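Long-range contacts in pollen receptor-like kinase 3 (Arabidopsis thaliana, PDB 5WLS), which probably acts as a pollen receptor-like kinase whose leucine-rich repeat ectodomain, similar to those of SERK co-receptors, would sense signals outside the cell: residues 72-77 and 95-100; 99-104 and 122-127; 149-154 and 173-178. One frame throughout, in Å; residues are numbered along the deposited sequence.

Contact 1: 72-77 and 95-100; sequences RLDNNL and LLSNNS. With NAG (2-acetamido-2-deoxy-beta-D-glucopyranose), chain C.
Leu-73 and Leu-96 lie side by side and point the same way, with CD2 of Leu-96 3.8 Å from CD1 of Leu-73. They are equivalent leucines of two successive leucine-rich repeats, and both enter the buried interior of the solenoid. Arg-72 and Leu-95 form a parallel bridge just before them. Leu-95 places CD2 over one face of the Arg-72 guanidinium, offset toward its rim. Arg-72 starts with CG opposite its backbone N (chi1 163°) and bends at chi3, which brings NE to Asp-74 OD2. In this salt bridge NE sits above the carboxylate plane and OD2 is tilted out of the guanidinium plane. The other oxygen of Asp-74, OD1, crosses to the next repeat and accepts from the backbone N of Ser-97 at 2.8 Å. That bond is bent, with the N on the anti side but tilted out of the carboxylate plane. With an alanine in place of this aspartate, the Ser-97 N-H and the Arg-72 guanidinium would probably lose their carboxylate mate, and the arginine end would be freer to turn. Ser-97 OG is hydrogen-bonded to Asp-122 OD1.

Further along, the asparagines take over. Asn-75 and Asn-98 lie alongside each other, their amide planes 45° apart. Asn-98 carries the N-linked NAG on ND2. Asn-75 ND2 donates to the sugar acetamide oxygen O7 at 2.9 Å in a nearly straight bond, which ties the glycan to the preceding repeat. Asn-76 OD1 accepts from the backbone N atoms of Leu-51 and Leu-53. Asn-99 OD1 accepts a hydrogen bond from Leu-78 N. The carbonyl of Leu-73 is gripped by two amides from opposite faces of its plane. Asn-76 ND2 is 3.1 Å from Leu-73 O, and Asn-99 ND2 reaches that same oxygen at 2.9 Å with an N-H...O angle of 173°.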
loop_
_atom_site.group_PDB
_atom_site.type_symbol
_atom_site.label_atom_id
_atom_site.label_comp_id
_atom_site.label_asym_id
_atom_site.label_seq_id
_atom_site.Cartn_x
_atom_site.Cartn_y
_atom_site.Cartn_z
ATOM N N ARG A 72 -0.667 5.992 5.991
ATOM C CA ARG A 72 0.630 5.406 6.330
ATOM C C ARG A 72 0.508 4.779 7.717
ATOM O O ARG A 72 0.486 5.484 8.731
ATOM C CB ARG A 72 1.746 6.443 6.268
ATOM C CG ARG A 72 3.029 6.033 6.979
ATOM C CD ARG A 72 4.128 7.066 6.791
ATOM N NE ARG A 72 5.454 6.456 6.761
ATOM C CZ ARG A 72 6.563 7.092 6.397
ATOM N NH1 ARG A 72 6.504 8.362 6.028
ATOM N NH2 ARG A 72 7.729 6.461 6.405
ATOM N N LEU A 73 0.424 3.454 7.751
ATOM C CA LEU A 73 0.221 2.682 8.971
ATOM C C LEU A 73 1.389 1.735 9.206
ATOM O O LEU A 73 1.204 0.580 9.595
ATOM C CB LEU A 73 -1.092 1.911 8.904
ATOM C CG LEU A 73 -2.334 2.759 8.630
ATOM C CD1 LEU A 73 -3.524 1.898 8.299
ATOM C CD2 LEU A 73 -2.635 3.606 9.840
ATOM N N ASP A 74 2.607 2.226 8.972
ATOM C CA ASP A 74 3.784 1.367 8.995
ATOM C C ASP A 74 4.053 0.781 10.377
ATOM O O ASP A 74 3.739 1.375 11.409
ATOM C CB ASP A 74 5.015 2.152 8.537
ATOM C CG ASP A 74 4.927 2.582 7.083
ATOM O OD1 ASP A 74 4.237 1.896 6.300
ATOM O OD2 ASP A 74 5.550 3.607 6.716
ATOM N N ASN A 75 4.612 -0.424 10.374
ATOM C CA ASN A 75 5.112 -1.112 11.566
ATOM C C ASN A 75 4.065 -1.167 12.689
ATOM O O ASN A 75 4.203 -0.558 13.754
ATOM C CB ASN A 75 6.439 -0.497 12.056
ATOM C CG ASN A 75 7.483 -0.444 10.967
ATOM O OD1 ASN A 75 7.976 -1.480 10.529
ATOM N ND2 ASN A 75 7.850 0.760 10.544
ATOM N N ASN A 76 3.002 -1.917 12.423
ATOM C CA ASN A 76 2.019 -2.242 13.447
ATOM C C ASN A 76 1.793 -3.747 13.368
ATOM O O ASN A 76 2.648 -4.510 12.901
ATOM C CB ASN A 76 0.729 -1.435 13.243
ATOM C CG ASN A 76 0.864 0.008 13.682
ATOM O OD1 ASN A 76 0.851 0.310 14.875
ATOM N ND2 ASN A 76 0.973 0.912 12.715
ATOM N N LEU A 77 0.632 -4.191 13.834
ATOM C CA LEU A 77 0.315 -5.610 13.893
ATOM C C LEU A 77 -0.996 -5.905 13.182
ATOM O O LEU A 77 -1.725 -6.823 13.568
ATOM C CB LEU A 77 0.258 -6.091 15.341
ATOM C CG LEU A 77 1.471 -5.761 16.207
ATOM C CD1 LEU A 77 1.214 -6.140 17.658
ATOM C CD2 LEU A 77 2.696 -6.487 15.676
ATOM N N LEU A 95 0.697 3.245 2.350
ATOM C CA LEU A 95 1.916 2.768 2.985
ATOM C C LEU A 95 1.532 1.889 4.167
ATOM O O LEU A 95 1.056 2.384 5.195
ATOM C CB LEU A 95 2.791 3.936 3.428
ATOM C CG LEU A 95 3.843 4.422 2.427
ATOM C CD1 LEU A 95 3.228 4.776 1.081
ATOM C CD2 LEU A 95 4.598 5.607 2.999
ATOM N N LEU A 96 1.759 0.587 4.024
ATOM C CA LEU A 96 1.438 -0.393 5.053
ATOM C C LEU A 96 2.648 -1.276 5.381
ATOM O O LEU A 96 2.479 -2.451 5.637
ATOM C CB LEU A 96 0.236 -1.253 4.626
ATOM C CG LEU A 96 -1.066 -0.510 4.306
ATOM C CD1 LEU A 96 -2.097 -1.462 3.733
ATOM C CD2 LEU A 96 -1.601 0.184 5.554
ATOM N N SER A 97 3.866 -0.728 5.339
ATOM C CA SER A 97 5.102 -1.461 5.604
ATOM C C SER A 97 5.097 -2.208 6.931
ATOM O O SER A 97 4.474 -1.791 7.918
ATOM C CB SER A 97 6.272 -0.491 5.585
ATOM O OG SER A 97 6.650 -0.121 4.268
ATOM N N ASN A 98 5.696 -3.389 6.886
ATOM C CA ASN A 98 5.880 -4.273 8.040
ATOM C C ASN A 98 4.565 -4.395 8.863
ATOM O O ASN A 98 4.435 -3.897 9.990
ATOM C CB ASN A 98 6.985 -3.766 8.989
ATOM C CG ASN A 98 8.113 -3.118 8.352
ATOM O OD1 ASN A 98 7.903 -2.071 7.845
ATOM N ND2 ASN A 98 9.292 -3.614 8.551
ATOM N N ASN A 99 3.516 -4.933 8.235
ATOM C CA ASN A 99 2.309 -5.325 8.966
ATOM C C ASN A 99 2.139 -6.816 8.711
ATOM O O ASN A 99 3.030 -7.462 8.156
ATOM C CB ASN A 99 1.068 -4.514 8.558
ATOM C CG ASN A 99 0.934 -3.172 9.297
ATOM O OD1 ASN A 99 0.682 -3.117 10.513
ATOM N ND2 ASN A 99 1.170 -2.095 8.574
ATOM N N SER A 100 1.019 -7.393 9.142
ATOM C CA SER A 100 0.837 -8.838 8.992
ATOM C C SER A 100 -0.410 -9.171 8.174
ATOM O O SER A 100 -1.093 -10.168 8.426
ATOM C CB SER A 100 0.793 -9.539 10.348
ATOM O OG SER A 100 2.035 -9.405 11.014
HETATM C C1 NAG C . 10.585 -3.216 8.071
HETATM C C2 NAG C . 11.066 -1.776 8.134
HETATM C C3 NAG C . 12.569 -1.701 7.901
HETATM C C4 NAG C . 13.337 -2.510 8.936
HETATM C C5 NAG C . 12.730 -3.941 9.004
HETATM C C6 NAG C . 13.180 -4.708 10.240
HETATM C C7 NAG C . 9.931 0.286 7.451
HETATM C C8 NAG C . 9.274 1.026 6.385
HETATM N N2 NAG C . 10.384 -0.937 7.148
HETATM O O3 NAG C . 12.975 -0.326 7.861
HETATM O O4 NAG C . 14.676 -2.683 8.465
HETATM O O5 NAG C . 11.289 -3.994 9.001
HETATM O O6 NAG C . 13.296 -3.886 11.401
HETATM O O7 NAG C . 10.057 0.756 8.603
HETATM O O HOH W 1 3.267 -6.926 11.967
#

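Contact 2: 99-104 and 122-127; sequences NSFSGE and DNNRLS
Asn-124 turns its amide oxygen into the backbone of the repeat before it. OD1 accepts from the N of Phe-101 at 2.9 Å, with the donor tilted slightly from the carbonyl plane. CG of Asn-124 sits anti to its carbonyl carbon (chi1 -76°), which carries the amide alongside Phe-101. OD1 thereby also meets the edge of the Phe-101 ring, 3.3 Å from CD2, and ring and amide planes are only 7° apart. The ND2 of Asn-124 binds Leu-96 O.

Two backbone bonds continue the contact. Arg-125 N donates to Phe-101 O at 2.8 Å, and Ser-127 N donates to Gly-103 O at 2.9 Å. The segments run nearly parallel here, as neighbouring coils of a leucine-rich repeat solenoid do, and Asn-124 belongs to the asparagine positions that repeat along it. CA-H...O contacts fill in between, such as Ser-102 CA to Arg-125 O at 3.3 Å.

Apolar contact is slight. Leu-126 brings CD2 to 4.2 Å from CB of Phe-101, and the Phe-101 side chain also touches Leu-78 and Pro-83. A water links Gly-103 N and Ser-127 OG, the latter 2.8 Å away from it.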
loop_
_atom_site.group_PDB
_atom_site.type_symbol
_atom_site.label_atom_id
_atom_site.label_comp_id
_atom_site.label_asym_id
_atom_site.label_seq_id
_atom_site.Cartn_x
_atom_site.Cartn_y
_atom_site.Cartn_z
ATOM N N ASN A 99 3.516 -4.933 8.235
ATOM C CA ASN A 99 2.309 -5.325 8.966
ATOM C C ASN A 99 2.139 -6.816 8.711
ATOM O O ASN A 99 3.030 -7.462 8.156
ATOM C CB ASN A 99 1.068 -4.514 8.558
ATOM C CG ASN A 99 0.934 -3.172 9.297
ATOM O OD1 ASN A 99 0.682 -3.117 10.513
ATOM N ND2 ASN A 99 1.170 -2.095 8.574
ATOM N N SER A 100 1.019 -7.393 9.142
ATOM C CA SER A 100 0.837 -8.838 8.992
ATOM C C SER A 100 -0.410 -9.171 8.174
ATOM O O SER A 100 -1.093 -10.168 8.426
ATOM C CB SER A 100 0.793 -9.539 10.348
ATOM O OG SER A 100 2.035 -9.405 11.014
ATOM N N PHE A 101 -0.711 -8.351 7.166
ATOM C CA PHE A 101 -1.812 -8.663 6.263
ATOM C C PHE A 101 -1.488 -9.901 5.437
ATOM O O PHE A 101 -0.367 -10.073 4.955
ATOM C CB PHE A 101 -2.106 -7.489 5.328
ATOM C CG PHE A 101 -2.814 -6.340 5.987
ATOM C CD1 PHE A 101 -4.093 -6.491 6.503
ATOM C CD2 PHE A 101 -2.211 -5.097 6.063
ATOM C CE1 PHE A 101 -4.744 -5.427 7.104
ATOM C CE2 PHE A 101 -2.857 -4.029 6.658
ATOM C CZ PHE A 101 -4.125 -4.194 7.178
ATOM N N SER A 102 -2.480 -10.774 5.295
ATOM C CA SER A 102 -2.305 -12.092 4.708
ATOM C C SER A 102 -3.342 -12.303 3.612
ATOM O O SER A 102 -4.297 -11.537 3.474
ATOM C CB SER A 102 -2.368 -13.191 5.774
ATOM O OG SER A 102 -3.700 -13.448 6.182
ATOM N N GLY A 103 -3.139 -13.360 2.827
ATOM C CA GLY A 103 -4.118 -13.775 1.841
ATOM C C GLY A 103 -3.831 -13.215 0.462
ATOM O O GLY A 103 -2.863 -12.486 0.228
ATOM N N GLU A 104 -4.700 -13.576 -0.477
ATOM C CA GLU A 104 -4.552 -13.147 -1.860
ATOM C C GLU A 104 -5.368 -11.890 -2.125
ATOM O O GLU A 104 -6.528 -11.785 -1.718
ATOM C CB GLU A 104 -4.982 -14.258 -2.819
ATOM C CG GLU A 104 -4.929 -13.870 -4.286
ATOM C CD GLU A 104 -5.070 -15.060 -5.216
ATOM O OE1 GLU A 104 -4.743 -14.927 -6.415
ATOM O OE2 GLU A 104 -5.488 -16.137 -4.744
ATOM N N ASP A 122 5.317 -3.952 1.595
ATOM C CA ASP A 122 6.435 -4.835 1.882
ATOM C C ASP A 122 6.312 -5.470 3.262
ATOM O O ASP A 122 5.784 -4.876 4.205
ATOM C CB ASP A 122 7.756 -4.068 1.795
ATOM C CG ASP A 122 7.756 -2.806 2.638
ATOM O OD1 ASP A 122 6.724 -2.103 2.666
ATOM O OD2 ASP A 122 8.783 -2.528 3.291
ATOM N N ASN A 123 6.807 -6.705 3.358
ATOM C CA ASN A 123 6.996 -7.410 4.626
ATOM C C ASN A 123 5.680 -7.655 5.363
ATOM O O ASN A 123 5.622 -7.637 6.595
ATOM C CB ASN A 123 7.992 -6.671 5.519
ATOM C CG ASN A 123 9.381 -6.639 4.922
ATOM O OD1 ASN A 123 9.951 -7.678 4.590
ATOM N ND2 ASN A 123 9.932 -5.439 4.770
ATOM N N ASN A 124 4.612 -7.897 4.607
ATOM C CA ASN A 124 3.423 -8.498 5.194
ATOM C C ASN A 124 3.484 -9.991 4.910
ATOM O O ASN A 124 4.577 -10.535 4.717
ATOM C CB ASN A 124 2.151 -7.854 4.644
ATOM C CG ASN A 124 1.896 -6.480 5.241
ATOM O OD1 ASN A 124 0.896 -6.264 5.924
ATOM N ND2 ASN A 124 2.814 -5.549 5.001
ATOM N N ARG A 125 2.343 -10.671 4.879
ATOM C CA ARG A 125 2.312 -12.075 4.486
ATOM C C ARG A 125 1.271 -12.298 3.401
ATOM O O ARG A 125 0.502 -13.263 3.430
ATOM C CB ARG A 125 2.072 -12.981 5.692
ATOM C CG ARG A 125 3.158 -12.858 6.760
ATOM C CD ARG A 125 4.411 -13.643 6.370
ATOM N NE ARG A 125 5.462 -13.565 7.383
ATOM C CZ ARG A 125 5.678 -14.486 8.318
ATOM N NH1 ARG A 125 4.909 -15.565 8.381
ATOM N NH2 ARG A 125 6.661 -14.328 9.196
ATOM N N LEU A 126 1.244 -11.399 2.421
ATOM C CA LEU A 126 0.375 -11.551 1.266
ATOM C C LEU A 126 0.851 -12.694 0.376
ATOM O O LEU A 126 2.039 -13.017 0.316
ATOM C CB LEU A 126 0.315 -10.249 0.467
ATOM C CG LEU A 126 -0.179 -9.021 1.237
ATOM C CD1 LEU A 126 0.182 -7.737 0.504
ATOM C CD2 LEU A 126 -1.679 -9.099 1.472
ATOM N N SER A 127 -0.102 -13.309 -0.318
ATOM C CA SER A 127 0.147 -14.521 -1.082
ATOM C C SER A 127 -0.573 -14.434 -2.420
ATOM O O SER A 127 -1.385 -13.536 -2.661
ATOM C CB SER A 127 -0.314 -15.766 -0.311
ATOM O OG SER A 127 -1.711 -15.726 -0.092
HETATM O O HOH W 2 -1.668 -15.873 2.708
#

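Contact 3: 149-154 and 173-178; sequences QFTGEI and DLEGEI
Phe-150 and Asp-173 open a parallel pairing of two short, weakly bonded strands, 151-152 and 173-174. Asp-173 N donates to Phe-150 O at 2.8 Å. Glu-175 N donates to Gly-152 O at 2.9 Å, from above the carbonyl plane. Gly-152 has a positive phi of 79°, which favours a glycine. Between these bonds, CA of Thr-151 points its hydrogen at Asp-173 O.

The polar side is centred on Glu-175. Its OE1 is gripped twice, by Thr-151 OG1 at 2.7 Å and by Gly-152 N at 2.8 Å. The two donors come from opposite faces of the carboxylate plane, and each lies on the anti side of OE1. The threonine hydroxyl reaches it because OG1 stands opposite the backbone N (chi1 -173°), alongside the glutamate chain. The other oxygen, OE2, forms a salt bridge with Arg-197, which also binds Asp-173. This arginine probably offsets the charge of the two acids.

The apolar side faces inward. Leu-174 brings CD2 to 3.9 Å from CB of Phe-150. Its CD1 meets CG1 of Ile-154, whose side chain crosses it at about a right angle. Ile-154 also lies alongside Ile-178, and CD1 of Ile-154 is 4.2 Å from CG1 of Ile-178. On the exposed side, Glu-153 lays CG against CA of Gly-176.

These are coils of the leucine-rich repeat solenoid toward its C-terminal end. Phe-150 packs on Leu-126 of strand 125-127 in the coil before. Beyond, Leu-174 touches Leu-198, and Ile-178, just ahead of helix 180-183, meets Phe-192 after strand 189-191.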
loop_
_atom_site.group_PDB
_atom_site.type_symbol
_atom_site.label_atom_id
_atom_site.label_comp_id
_atom_site.label_asym_id
_atom_site.label_seq_id
_atom_site.Cartn_x
_atom_site.Cartn_y
_atom_site.Cartn_z
ATOM N N GLN A 149 4.858 -13.375 0.228
ATOM C CA GLN A 149 4.904 -14.736 -0.284
ATOM C C GLN A 149 4.235 -14.835 -1.652
ATOM O O GLN A 149 3.674 -15.879 -2.004
ATOM C CB GLN A 149 4.284 -15.716 0.707
ATOM C CG GLN A 149 5.032 -15.753 2.038
ATOM C CD GLN A 149 4.352 -16.625 3.071
ATOM O OE1 GLN A 149 3.356 -16.229 3.676
ATOM N NE2 GLN A 149 4.903 -17.813 3.295
ATOM N N PHE A 150 4.270 -13.751 -2.428
ATOM C CA PHE A 150 3.649 -13.735 -3.746
ATOM C C PHE A 150 4.224 -14.839 -4.625
ATOM O O PHE A 150 5.425 -15.119 -4.597
ATOM C CB PHE A 150 3.881 -12.377 -4.415
ATOM C CG PHE A 150 3.091 -11.254 -3.810
ATOM C CD1 PHE A 150 1.707 -11.308 -3.744
ATOM C CD2 PHE A 150 3.740 -10.152 -3.283
ATOM C CE1 PHE A 150 0.988 -10.268 -3.190
ATOM C CE2 PHE A 150 3.029 -9.115 -2.720
ATOM C CZ PHE A 150 1.650 -9.174 -2.671
ATOM N N THR A 151 3.356 -15.460 -5.415
ATOM C CA THR A 151 3.731 -16.536 -6.319
ATOM C C THR A 151 3.175 -16.224 -7.703
ATOM O O THR A 151 2.538 -15.192 -7.921
ATOM C CB THR A 151 3.227 -17.893 -5.808
ATOM O OG1 THR A 151 3.752 -18.942 -6.628
ATOM C CG2 THR A 151 1.708 -17.936 -5.835
ATOM N N GLY A 152 3.431 -17.120 -8.649
ATOM C CA GLY A 152 2.976 -16.912 -10.004
ATOM C C GLY A 152 3.862 -15.945 -10.767
ATOM O O GLY A 152 4.911 -15.496 -10.295
ATOM N N GLU A 153 3.416 -15.616 -11.976
ATOM C CA GLU A 153 4.156 -14.709 -12.839
ATOM C C GLU A 153 3.803 -13.261 -12.529
ATOM O O GLU A 153 2.709 -12.953 -12.045
ATOM C CB GLU A 153 3.864 -14.995 -14.314
ATOM C CG GLU A 153 4.291 -16.372 -14.787
ATOM C CD GLU A 153 3.884 -16.641 -16.221
ATOM O OE1 GLU A 153 2.866 -17.333 -16.433
ATOM O OE2 GLU A 153 4.581 -16.157 -17.137
ATOM N N ILE A 154 4.742 -12.373 -12.818
ATOM C CA ILE A 154 4.516 -10.940 -12.631
ATOM C C ILE A 154 3.654 -10.431 -13.782
ATOM O O ILE A 154 3.973 -10.702 -14.949
ATOM C CB ILE A 154 5.843 -10.193 -12.565
ATOM C CG1 ILE A 154 6.690 -10.714 -11.402
ATOM C CG2 ILE A 154 5.606 -8.695 -12.428
ATOM C CD1 ILE A 154 8.152 -10.329 -11.491
ATOM N N ASP A 173 8.154 -15.417 -3.938
ATOM C CA ASP A 173 8.346 -16.693 -4.612
ATOM C C ASP A 173 7.784 -16.622 -6.024
ATOM O O ASP A 173 7.099 -17.539 -6.488
ATOM C CB ASP A 173 7.715 -17.838 -3.819
ATOM C CG ASP A 173 8.241 -19.197 -4.241
ATOM O OD1 ASP A 173 9.210 -19.247 -5.026
ATOM O OD2 ASP A 173 7.686 -20.219 -3.784
ATOM N N LEU A 174 8.081 -15.531 -6.729
ATOM C CA LEU A 174 7.555 -15.331 -8.070
ATOM C C LEU A 174 8.270 -16.248 -9.062
ATOM O O LEU A 174 9.391 -16.707 -8.828
ATOM C CB LEU A 174 7.699 -13.866 -8.478
ATOM C CG LEU A 174 6.942 -12.880 -7.582
ATOM C CD1 LEU A 174 7.521 -11.474 -7.682
ATOM C CD2 LEU A 174 5.454 -12.882 -7.914
ATOM N N GLU A 175 7.610 -16.500 -10.197
ATOM C CA GLU A 175 7.965 -17.640 -11.039
ATOM C C GLU A 175 8.431 -17.251 -12.436
ATOM O O GLU A 175 9.548 -17.601 -12.816
ATOM C CB GLU A 175 6.775 -18.603 -11.129
ATOM C CG GLU A 175 6.408 -19.208 -9.792
ATOM C CD GLU A 175 5.168 -20.073 -9.860
ATOM O OE1 GLU A 175 4.178 -19.741 -9.175
ATOM O OE2 GLU A 175 5.159 -21.047 -10.642
ATOM N N GLY A 176 7.618 -16.558 -13.223
ATOM C CA GLY A 176 7.849 -16.566 -14.657
ATOM C C GLY A 176 9.060 -15.810 -15.165
ATOM O O GLY A 176 9.978 -15.485 -14.407
ATOM N N GLU A 177 9.075 -15.544 -16.468
ATOM C CA GLU A 177 10.004 -14.574 -17.023
ATOM C C GLU A 177 9.655 -13.200 -16.473
ATOM O O GLU A 177 8.477 -12.834 -16.396
ATOM C CB GLU A 177 9.904 -14.560 -18.548
ATOM C CG GLU A 177 10.837 -13.566 -19.230
ATOM C CD GLU A 177 10.470 -13.324 -20.682
ATOM O OE1 GLU A 177 11.331 -13.523 -21.564
ATOM O OE2 GLU A 177 9.287 -13.011 -20.940
ATOM N N ILE A 178 10.663 -12.440 -16.074
ATOM C CA ILE A 178 10.361 -11.060 -15.683
ATOM C C ILE A 178 9.884 -10.292 -16.912
ATOM O O ILE A 178 10.548 -10.336 -17.963
ATOM C CB ILE A 178 11.579 -10.399 -15.044
ATOM C CG1 ILE A 178 11.723 -10.894 -13.605
ATOM C CG2 ILE A 178 11.453 -8.880 -15.079
ATOM C CD1 ILE A 178 12.880 -10.307 -12.871
#

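The three contacts follow one another along the solenoid toward the C-terminus. Contact 1 and contact 2 share Asn-99 and Ser-100, and their centres are 10 Å apart. Contact 1 leaves parallel strands 70-72 and 93-95 of the long sheet, whereas contact 2 lies further round the coil, on strands 100-102 and 125-127. Leu-96 CD1 of contact 1 also packs on Phe-101 CE2 of contact 2. Contact 3 comes later in the chain, its centre 15 Å from that of contact 2, and a probable hydrogen bond between Leu-126 O and Gln-149 N joins them. Contacts 1 and 3 do not touch; their centres are 23 Å apart. Similar coil-to-coil joins thus recur along the leucine-rich repeat ectodomain.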